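Local coordinates for protein NAD(P)H-flavin oxidoreductase (Agrobacterium tumefaciens str. C58, PDB 2FRE) that binds flavin mononucleotide and, as a member of the nitroreductase family, probably uses NAD(P)H to drive flavin-dependent reductions, at residues S168-P171 with D172-E176. Residues are numbered along the deposited sequence; the frame is centred on the assembly and turned at random.
Sequences SILP and DDLAE
L174 lays its CD1 branch beside the pyrrolidine ring of P171, the two side chains pointing the same way, with L174 CD1 3.9 Å from P171 CG. L170 adds a second apolar contact: its CB faces the first turn of helix 172-176 and meets L174 CB at 4.0 Å and A175 CB at 4.2 Å. P171 is the N-cap residue, and its carbonyl begins the helical pattern: P171 O accepts a nearly straight hydrogen bond from A175 N (2.9 Å, 167° at the hydrogen). D173 has CG wedged between its backbone N and carbonyl carbon (chi1 56°), which curls OD1 back into a weak hydrogen bond with L174 N and brings it 3.8 Å from P171 CB. One water donates to both L170 O and D172 OD1, at 2.8 Å each, tying the loop to the helix start. W81 of helix 76-82 touches both leucines, and the L174 side chain lies about 6 Å from a bound FMN. The short helix is thus joined to the preceding loop by apolar contact, one backbone hydrogen bond and a bridging water, and the carboxylates of D172 and D173 in its first turn would probably interact favourably with the helix dipole.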
loop_
_atom_site.group_PDB
_atom_site.type_symbol
_atom_site.label_atom_id
_atom_site.label_comp_id
_atom_site.label_asym_id
_atom_site.label_seq_id
_atom_site.Cartn_x
_atom_site.Cartn_y
_atom_site.Cartn_z
ATOM N N SER A 168 -10.891 8.401 -26.883
ATOM C CA SER A 168 -10.698 8.447 -28.335
ATOM C C SER A 168 -9.234 8.647 -28.728
ATOM O O SER A 168 -8.855 8.303 -29.840
ATOM C CB SER A 168 -11.544 9.560 -28.958
ATOM O OG SER A 168 -11.177 10.816 -28.428
ATOM N N ILE A 169 -8.409 9.186 -27.830
ATOM C CA ILE A 169 -6.982 9.371 -28.132
ATOM C C ILE A 169 -6.187 8.068 -28.113
ATOM O O ILE A 169 -5.042 8.030 -28.569
ATOM C CB ILE A 169 -6.293 10.375 -27.171
ATOM C CG1 ILE A 169 -6.122 9.791 -25.764
ATOM C CG2 ILE A 169 -7.078 11.682 -27.105
ATOM C CD1 ILE A 169 -5.002 10.418 -25.001
ATOM N N LEU A 170 -6.796 7.016 -27.571
ATOM C CA LEU A 170 -6.158 5.717 -27.432
ATOM C C LEU A 170 -6.384 4.846 -28.671
ATOM O O LEU A 170 -7.404 4.979 -29.341
ATOM C CB LEU A 170 -6.732 4.994 -26.208
ATOM C CG LEU A 170 -6.494 5.653 -24.851
ATOM C CD1 LEU A 170 -7.284 4.969 -23.762
ATOM C CD2 LEU A 170 -5.015 5.624 -24.512
ATOM N N PRO A 171 -5.437 3.937 -28.964
ATOM C CA PRO A 171 -5.792 2.904 -29.944
ATOM C C PRO A 171 -6.999 2.097 -29.443
ATOM O O PRO A 171 -7.231 1.995 -28.225
ATOM C CB PRO A 171 -4.520 2.041 -30.053
ATOM C CG PRO A 171 -3.680 2.397 -28.866
ATOM C CD PRO A 171 -4.062 3.785 -28.450
ATOM N N ASP A 172 -7.756 1.535 -30.376
ATOM C CA ASP A 172 -9.050 0.915 -30.065
ATOM C C ASP A 172 -9.007 -0.123 -28.958
ATOM O O ASP A 172 -9.902 -0.156 -28.105
ATOM C CB ASP A 172 -9.659 0.290 -31.322
ATOM C CG ASP A 172 -10.070 1.320 -32.337
ATOM O OD1 ASP A 172 -9.958 2.527 -32.046
ATOM O OD2 ASP A 172 -10.485 0.917 -33.436
ATOM N N ASP A 173 -7.973 -0.959 -28.956
ATOM C CA ASP A 173 -7.887 -2.008 -27.935
ATOM C C ASP A 173 -7.734 -1.424 -26.519
ATOM O O ASP A 173 -8.361 -1.903 -25.572
ATOM C CB ASP A 173 -6.811 -3.059 -28.270
ATOM C CG ASP A 173 -5.405 -2.468 -28.500
ATOM O OD1 ASP A 173 -5.159 -1.247 -28.341
ATOM O OD2 ASP A 173 -4.529 -3.274 -28.881
ATOM N N LEU A 174 -6.956 -0.358 -26.381
ATOM C CA LEU A 174 -6.848 0.333 -25.085
ATOM C C LEU A 174 -8.105 1.125 -24.728
ATOM O O LEU A 174 -8.514 1.161 -23.564
ATOM C CB LEU A 174 -5.647 1.272 -25.069
ATOM C CG LEU A 174 -4.272 0.613 -25.180
ATOM C CD1 LEU A 174 -3.171 1.659 -25.036
ATOM C CD2 LEU A 174 -4.110 -0.481 -24.142
ATOM N N ALA A 175 -8.706 1.768 -25.725
ATOM C CA ALA A 175 -9.955 2.499 -25.518
ATOM C C ALA A 175 -11.014 1.575 -24.949
ATOM O O ALA A 175 -11.736 1.953 -24.027
ATOM C CB ALA A 175 -10.443 3.110 -26.802
ATOM N N GLU A 176 -11.084 0.353 -25.476
ATOM C CA GLU A 176 -12.030 -0.639 -24.972
ATOM C C GLU A 176 -11.758 -1.014 -23.525
ATOM O O GLU A 176 -12.658 -1.451 -22.836
ATOM C CB GLU A 176 -12.015 -1.905 -25.829
ATOM C CG GLU A 176 -12.715 -1.734 -27.139
ATOM C CD GLU A 176 -12.682 -2.994 -27.991
ATOM O OE1 GLU A 176 -12.198 -4.048 -27.494
ATOM O OE2 GLU A 176 -13.151 -2.908 -29.143
HETATM O O HOH W 1 -10.028 4.488 -30.056
#